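Local coordinates for protein probable ribose-5-phosphate isomerase B (Mycoplasma genitalium, PDB 6MU0) that probably interconverts ribulose 5-phosphate and ribose 5-phosphate in the non-oxidative stage of the pentose phosphate pathway, at residues A104-A107 and R108-N112; S126-I129 and K130-D133; K151-R154 and Y155-T159. All coordinates share one frame; numbering follows the deposited sequence. Where two conformers were deposited one is given.

How the interactions relate
The three contacts follow one another along the chain, each centred on one helix: interaction 1 at the end of helix 101-109, interaction 2 in helix 125-137, interaction 3 in the C-terminal half of helix 144-158; interactions 1 and 3 run on past their helices. Helix 101-109 links strands 95-97 and 115-117 of the parallel sheet, and helix 125-137 follows the latter strand. The centres of interactions 1 and 2 lie about 14 Å apart and the two touch, Ala104 CB packing on Ile131 O at 3.6 Å. Interaction 3 is peripheral, its centre about 20 Å from that of interaction 1 and about 31 Å from that of interaction 2. Interaction 1 carries the probable proton donor, interaction 2 packs on the sheet through Leu116, and interaction 3 lies at the surface end of the last helix.

Interaction 1. Residues A104-A107 and R108-N112; sequences AALA and RQHDN
Leu106 CD2 sits over one face of the His110 ring, 3.6 Å from its centroid and 9° off the ring normal, which meets the geometry of a CH-pi contact. It forms at the C-terminal end of helix 101-109, in the beta-alpha-beta unit that runs from strand 95-97 to strand 115-117. The two side chains lie side by side and point the same way, because both CG atoms stand beside the backbone N (chi1 -79° for Leu106, -73° for His110). Their backbones are tied as well: His110 N donates to Leu106 O at 2.9 Å. Asp111 N reaches the same oxygen at 3.5 Å, a weak bond. One residue earlier, Gln109 N bonds to Ala105 O at 2.8 Å, while the Gln109 amide approaches the Ala105 methyl, NE2 to CB 3.7 Å. Further out, His145 stacks on the His110 ring, and Arg108 gives NH2 to Phe135 O, linking this helix end to helix 125-137. By similarity, His110 is the proton donor and Asp111 binds ribulose 5-phosphate; the enzyme is a homodimer, and in this family the site is probably completed across the subunit interface. Asp111 CB lies 3.2 Å from Ala107 O.

Interaction 2. Residues S126-I129 and K130-D133; sequences SENI and KIVD
Lys130 reaches back along helix 125-137 to Ser126 and Glu127, an i to i-4 and i to i-3 contact on the exposed side of this alpha-helix. Its CB lies 3.5 Å from Glu127 O. With chi1 at -65°, CG stands beside the backbone N and turns toward the preceding turn, where it meets Ser126 O at 3.3 Å. The chain is extended from there on. CD passes near the same carbonyl and skirts the Glu127 carboxylate, and CE comes up to Ser126 OG at 3.4 Å. At the tip, in the Glu127 conformer described, NZ stays 4.5 Å from Glu127 OE1, too far for a salt bridge, and a water mediates: it accepts from NZ and donates to OE1. The Glu127 and Lys130 side chains cross at about a right angle; in the same conformer Glu127 OE2 takes the backbone N of Glu101, tying this helix to the start of helix 101-109.

The inner side is mainly apolar, with two polar groups paired outside the helix. Ile131 lays CG1 along Glu127 O and carries CD1 to Asn128 OD1, alongside the asparagine, whose ND2 donates to Ser119 O; Ile131 and Val132 both touch Leu116 of strand 115-117. Ile129 packs on helix 22-34, while Asp133 OD1 accepts from His31 NE2 of that helix. Underneath runs regular i to i-4 bonding, of which Val132 N to Asn128 O is the straightest, 170° at the hydrogen. The bridging water sits 2.7 Å from Lys130 NZ and 2.9 Å from Glu127 OE1.

Interaction 3. Residues K151-R154 and Y155-T159; sequences KIIR and YEKET
Arg154 NH2 meets both carboxylate oxygens of Glu158, forming an i, i+4 salt bridge in which NH2 lies 3.0 Å from OE1. The same nitrogen gives a weak hydrogen bond to Glu158 OE2 at 3.3 Å, and that oxygen lies at the guanidinium edge, in its plane. The two groups are far from coplanar, however: guanidinium and carboxylate planes stand 79° apart. Arg154 sends CG away from its backbone N (chi1 -162°) and then bends at chi3 (89°), which folds the guanidinium back toward the carboxylate. Along the way the Arg154 CG methylene lies against the Glu158 carboxylate. The backbones of the pair are joined by Glu158 N to Arg154 O.

A second i, i+4 pair meets through carbon: the methylenes of Lys157 run alongside Ile153 in the conformer described, Lys157 CE 3.6 Å from Ile153 CG2, with NZ close behind. Toward the rest of the protein, Ile152 touches Leu94, and Glu156 OE2 accepts from Gly92 N, which fastens this otherwise largely exposed segment to the loop before strand 95-97.

One residue after the salt-bridged pair, Tyr155 N bonds back to Lys151 O, and Tyr155 O is gripped twice by Thr159: the hydroxyl OG1 donates at 2.7 Å and the backbone N at 2.9 Å. The two donors reach the carbonyl from opposite faces of its plane. Thr159 OG1 also lies 3.4 Å above one face of the Tyr155 ring, over its centre. Successive i, i+4 backbone bonds thus carry a salt bridge between Arg154 and Glu158, and a threonine closes the last turn, on the exposed face of alpha-helix 144-158, the last helix of the chain.

Interaction 1. Residues A104-A107 and R108-N112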
loop_
_atom_site.group_PDB
_atom_site.type_symbol
_atom_site.label_atom_id
_atom_site.label_comp_id
_atom_site.label_asym_id
_atom_site.label_seq_id
_atom_site.Cartn_x
_atom_site.Cartn_y
_atom_site.Cartn_z
ATOM N N ALA A 104 11.895 -2.018 2.743
ATOM C CA ALA A 104 10.933 -1.372 1.850
ATOM C C ALA A 104 11.132 -1.788 0.397
ATOM O O ALA A 104 10.169 -2.147 -0.288
ATOM C CB ALA A 104 10.987 0.150 1.999
ATOM N N ALA A 105 12.367 -1.707 -0.105
ATOM C CA ALA A 105 12.611 -2.091 -1.491
ATOM C C ALA A 105 12.283 -3.559 -1.727
ATOM O O ALA A 105 11.754 -3.914 -2.786
ATOM C CB ALA A 105 14.060 -1.790 -1.872
ATOM N N LEU A 106 12.590 -4.425 -0.754
ATOM C CA LEU A 106 12.364 -5.858 -0.919
ATOM C C LEU A 106 10.894 -6.180 -1.144
ATOM O O LEU A 106 10.575 -7.149 -1.840
ATOM C CB LEU A 106 12.881 -6.630 0.291
ATOM C CG LEU A 106 14.390 -6.843 0.314
ATOM C CD1 LEU A 106 14.831 -7.289 1.696
ATOM C CD2 LEU A 106 14.814 -7.863 -0.743
ATOM N N ALA A 107 9.987 -5.391 -0.556
ATOM C CA ALA A 107 8.562 -5.640 -0.745
ATOM C C ALA A 107 8.180 -5.558 -2.214
ATOM O O ALA A 107 7.263 -6.257 -2.657
ATOM C CB ALA A 107 7.743 -4.639 0.065
ATOM N N ARG A 108 8.858 -4.703 -2.976
ATOM C CA ARG A 108 8.681 -4.622 -4.419
ATOM C C ARG A 108 9.554 -5.650 -5.141
ATOM O O ARG A 108 9.072 -6.395 -5.999
ATOM C CB ARG A 108 9.059 -3.207 -4.869
ATOM C CG ARG A 108 8.383 -2.736 -6.133
ATOM C CD ARG A 108 7.034 -2.096 -5.844
ATOM N NE ARG A 108 6.357 -1.742 -7.084
ATOM C CZ ARG A 108 6.539 -0.600 -7.742
ATOM N NH1 ARG A 108 5.878 -0.375 -8.867
ATOM N NH2 ARG A 108 7.382 0.318 -7.280
ATOM N N GLN A 109 10.843 -5.696 -4.786
ATOM C CA GLN A 109 11.823 -6.499 -5.518
ATOM C C GLN A 109 11.476 -7.980 -5.497
ATOM O O GLN A 109 11.563 -8.662 -6.529
ATOM C CB GLN A 109 13.212 -6.273 -4.918
ATOM C CG GLN A 109 13.774 -4.888 -5.165
ATOM C CD GLN A 109 14.949 -4.561 -4.260
ATOM O OE1 GLN A 109 15.134 -5.185 -3.217
ATOM N NE2 GLN A 109 15.747 -3.570 -4.656
ATOM N N HIS A 110 11.134 -8.507 -4.317
ATOM C CA HIS A 110 10.820 -9.925 -4.170
ATOM C C HIS A 110 9.327 -10.211 -4.210
ATOM O O HIS A 110 8.903 -11.185 -4.835
ATOM C CB HIS A 110 11.363 -10.468 -2.844
ATOM C CG HIS A 110 12.843 -10.623 -2.814
ATOM N ND1 HIS A 110 13.482 -11.397 -1.870
ATOM C CD2 HIS A 110 13.813 -10.116 -3.611
ATOM C CE1 HIS A 110 14.785 -11.354 -2.085
ATOM N NE2 HIS A 110 15.012 -10.589 -3.138
ATOM N N ASP A 111 8.512 -9.391 -3.549
ATOM C CA ASP A 111 7.111 -9.737 -3.355
ATOM C C ASP A 111 6.171 -9.094 -4.363
ATOM O O ASP A 111 4.972 -9.388 -4.330
ATOM C CB ASP A 111 6.654 -9.347 -1.942
ATOM C CG ASP A 111 7.548 -9.889 -0.869
ATOM O OD1 ASP A 111 7.499 -11.100 -0.609
ATOM O OD2 ASP A 111 8.296 -9.097 -0.270
ATOM N N ASN A 112 6.677 -8.218 -5.233
ATOM C CA ASN A 112 5.864 -7.530 -6.239
ATOM C C ASN A 112 4.626 -6.874 -5.631
ATOM O O ASN A 112 3.555 -6.846 -6.236
ATOM C CB ASN A 112 5.474 -8.451 -7.395
ATOM C CG ASN A 112 5.070 -7.680 -8.624
ATOM O OD1 ASN A 112 5.486 -6.536 -8.806
ATOM N ND2 ASN A 112 4.250 -8.291 -9.472
#

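Interaction 2. Residues S126-I129 and K130-D133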
loop_
_atom_site.group_PDB
_atom_site.type_symbol
_atom_site.label_atom_id
_atom_site.label_comp_id
_atom_site.label_asym_id
_atom_site.label_seq_id
_atom_site.Cartn_x
_atom_site.Cartn_y
_atom_site.Cartn_z
ATOM N N SER A 126 8.963 10.615 9.212
ATOM C CA SER A 126 10.148 10.629 8.366
ATOM C C SER A 126 10.458 9.241 7.828
ATOM O O SER A 126 10.740 9.075 6.636
ATOM C CB SER A 126 11.339 11.175 9.143
ATOM O OG SER A 126 12.489 11.099 8.327
ATOM N N GLU A 127 10.427 8.227 8.697
ATOM C CA GLU A 127 10.723 6.871 8.247
ATOM C C GLU A 127 9.672 6.378 7.262
ATOM O O GLU A 127 10.000 5.706 6.275
ATOM C CB GLU A 127 10.831 5.921 9.438
ATOM C CG GLU A 127 11.231 4.497 9.065
ATOM C CD GLU A 127 12.721 4.329 8.862
ATOM O OE1 GLU A 127 13.466 5.318 9.012
ATOM O OE2 GLU A 127 13.147 3.195 8.561
ATOM N N ASN A 128 8.399 6.705 7.511
ATOM C CA ASN A 128 7.349 6.299 6.581
ATOM C C ASN A 128 7.534 6.930 5.201
ATOM O O ASN A 128 7.308 6.271 4.184
ATOM C CB ASN A 128 5.974 6.575 7.183
ATOM C CG ASN A 128 5.494 5.423 8.041
ATOM O OD1 ASN A 128 5.711 4.264 7.689
ATOM N ND2 ASN A 128 4.854 5.731 9.173
ATOM N N ILE A 129 7.943 8.202 5.137
ATOM C CA ILE A 129 8.226 8.803 3.831
ATOM C C ILE A 129 9.357 8.061 3.129
ATOM O O ILE A 129 9.304 7.813 1.918
ATOM C CB ILE A 129 8.535 10.303 3.989
ATOM C CG1 ILE A 129 7.255 11.084 4.297
ATOM C CG2 ILE A 129 9.213 10.851 2.738
ATOM C CD1 ILE A 129 6.290 11.184 3.122
ATOM N N LYS A 130 10.407 7.705 3.874
ATOM C CA LYS A 130 11.518 6.971 3.270
ATOM C C LYS A 130 11.073 5.606 2.764
ATOM O O LYS A 130 11.527 5.144 1.708
ATOM C CB LYS A 130 12.649 6.806 4.281
ATOM C CG LYS A 130 13.284 8.116 4.680
ATOM C CD LYS A 130 14.204 7.945 5.872
ATOM C CE LYS A 130 14.608 9.291 6.434
ATOM N NZ LYS A 130 15.400 9.116 7.679
ATOM N N ILE A 131 10.206 4.937 3.525
ATOM C CA ILE A 131 9.660 3.651 3.101
ATOM C C ILE A 131 8.900 3.807 1.791
ATOM O O ILE A 131 9.097 3.042 0.840
ATOM C CB ILE A 131 8.773 3.077 4.218
ATOM C CG1 ILE A 131 9.634 2.611 5.401
ATOM C CG2 ILE A 131 7.864 1.973 3.685
ATOM C CD1 ILE A 131 8.841 2.355 6.667
ATOM N N VAL A 132 8.010 4.802 1.734
ATOM C CA VAL A 132 7.248 5.072 0.516
ATOM C C VAL A 132 8.184 5.320 -0.659
ATOM O O VAL A 132 8.023 4.740 -1.739
ATOM C CB VAL A 132 6.285 6.253 0.741
ATOM C CG1 VAL A 132 5.668 6.696 -0.574
ATOM C CG2 VAL A 132 5.185 5.876 1.723
ATOM N N ASP A 133 9.178 6.190 -0.468
ATOM C CA ASP A 133 10.067 6.532 -1.576
ATOM C C ASP A 133 10.819 5.307 -2.087
ATOM O O ASP A 133 10.945 5.111 -3.303
ATOM C CB ASP A 133 11.057 7.619 -1.149
ATOM C CG ASP A 133 10.437 9.014 -1.098
ATOM O OD1 ASP A 133 9.309 9.215 -1.603
ATOM O OD2 ASP A 133 11.101 9.916 -0.547
HETATM O O HOH W 1 13.728 8.098 9.594
#

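Interaction 3. Residues K151-R154 and Y155-T159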
loop_
_atom_site.group_PDB
_atom_site.type_symbol
_atom_site.label_atom_id
_atom_site.label_comp_id
_atom_site.label_asym_id
_atom_site.label_seq_id
_atom_site.Cartn_x
_atom_site.Cartn_y
_atom_site.Cartn_z
ATOM N N LYS A 151 2.317 -18.627 -7.733
ATOM C CA LYS A 151 1.661 -19.622 -6.886
ATOM C C LYS A 151 0.586 -18.990 -6.009
ATOM O O LYS A 151 -0.454 -19.609 -5.750
ATOM C CB LYS A 151 2.698 -20.358 -6.039
ATOM C CG LYS A 151 3.559 -21.306 -6.862
ATOM C CD LYS A 151 4.624 -22.007 -6.041
ATOM C CE LYS A 151 5.315 -23.082 -6.866
ATOM N NZ LYS A 151 6.373 -23.793 -6.096
ATOM N N ILE A 152 0.826 -17.771 -5.519
ATOM C CA ILE A 152 -0.187 -17.073 -4.728
ATOM C C ILE A 152 -1.396 -16.754 -5.594
ATOM O O ILE A 152 -2.550 -16.960 -5.193
ATOM C CB ILE A 152 0.394 -15.786 -4.115
ATOM C CG1 ILE A 152 1.604 -16.094 -3.232
ATOM C CG2 ILE A 152 -0.691 -15.042 -3.343
ATOM C CD1 ILE A 152 2.248 -14.853 -2.651
ATOM N N ILE A 153 -1.138 -16.217 -6.787
ATOM C CA ILE A 153 -2.217 -15.861 -7.699
ATOM C C ILE A 153 -3.028 -17.095 -8.078
ATOM O O ILE A 153 -4.263 -17.047 -8.113
ATOM C CB ILE A 153 -1.647 -15.121 -8.924
ATOM C CG1 ILE A 153 -1.018 -13.790 -8.497
ATOM C CG2 ILE A 153 -2.725 -14.893 -9.969
ATOM C CD1 ILE A 153 -0.175 -13.147 -9.578
ATOM N N ARG A 154 -2.355 -18.214 -8.354
ATOM C CA ARG A 154 -3.063 -19.437 -8.712
ATOM C C ARG A 154 -3.941 -19.933 -7.570
ATOM O O ARG A 154 -5.073 -20.374 -7.797
ATOM C CB ARG A 154 -2.069 -20.514 -9.137
ATOM C CG ARG A 154 -2.719 -21.640 -9.911
ATOM C CD ARG A 154 -1.745 -22.288 -10.879
ATOM N NE ARG A 154 -1.001 -23.382 -10.266
ATOM C CZ ARG A 154 -1.453 -24.629 -10.178
ATOM N NH1 ARG A 154 -0.709 -25.569 -9.611
ATOM N NH2 ARG A 154 -2.653 -24.934 -10.655
ATOM N N TYR A 155 -3.435 -19.882 -6.337
ATOM C CA TYR A 155 -4.248 -20.296 -5.199
ATOM C C TYR A 155 -5.536 -19.485 -5.124
ATOM O O TYR A 155 -6.627 -20.046 -4.986
ATOM C CB TYR A 155 -3.463 -20.178 -3.888
ATOM C CG TYR A 155 -4.270 -20.610 -2.677
ATOM C CD1 TYR A 155 -5.187 -19.748 -2.077
ATOM C CD2 TYR A 155 -4.124 -21.883 -2.140
ATOM C CE1 TYR A 155 -5.947 -20.149 -0.989
ATOM C CE2 TYR A 155 -4.875 -22.292 -1.044
ATOM C CZ TYR A 155 -5.783 -21.419 -0.472
ATOM O OH TYR A 155 -6.535 -21.816 0.613
ATOM N N GLU A 156 -5.431 -18.154 -5.184
ATOM C CA GLU A 156 -6.642 -17.363 -4.978
ATOM C C GLU A 156 -7.618 -17.521 -6.136
ATOM O O GLU A 156 -8.834 -17.463 -5.931
ATOM C CB GLU A 156 -6.334 -15.891 -4.660
ATOM C CG GLU A 156 -5.895 -15.047 -5.834
ATOM C CD GLU A 156 -5.767 -13.557 -5.505
ATOM O OE1 GLU A 156 -6.193 -13.094 -4.417
ATOM O OE2 GLU A 156 -5.224 -12.840 -6.364
ATOM N N LYS A 157 -7.111 -17.760 -7.348
ATOM C CA LYS A 157 -7.985 -17.925 -8.502
ATOM C C LYS A 157 -8.654 -19.293 -8.542
ATOM O O LYS A 157 -9.764 -19.409 -9.068
ATOM C CB LYS A 157 -7.200 -17.719 -9.796
ATOM C CG LYS A 157 -6.822 -16.282 -10.095
ATOM C CD LYS A 157 -6.044 -16.202 -11.398
ATOM C CE LYS A 157 -5.785 -14.762 -11.805
ATOM N NZ LYS A 157 -4.873 -14.677 -12.982
ATOM N N GLU A 158 -8.006 -20.333 -8.017
ATOM C CA GLU A 158 -8.496 -21.700 -8.159
ATOM C C GLU A 158 -9.141 -22.259 -6.896
ATOM O O GLU A 158 -9.773 -23.320 -6.961
ATOM C CB GLU A 158 -7.366 -22.633 -8.618
ATOM C CG GLU A 158 -6.756 -22.258 -9.960
ATOM C CD GLU A 158 -5.723 -23.262 -10.437
ATOM O OE1 GLU A 158 -5.435 -24.223 -9.693
ATOM O OE2 GLU A 158 -5.198 -23.090 -11.558
ATOM N N THR A 159 -9.005 -21.582 -5.760
ATOM C CA THR A 159 -9.607 -22.048 -4.516
ATOM C C THR A 159 -10.888 -21.270 -4.222
ATOM O O THR A 159 -11.981 -21.837 -4.215
ATOM C CB THR A 159 -8.635 -21.886 -3.325
ATOM O OG1 THR A 159 -7.334 -22.362 -3.697
ATOM C CG2 THR A 159 -9.127 -22.671 -2.114
#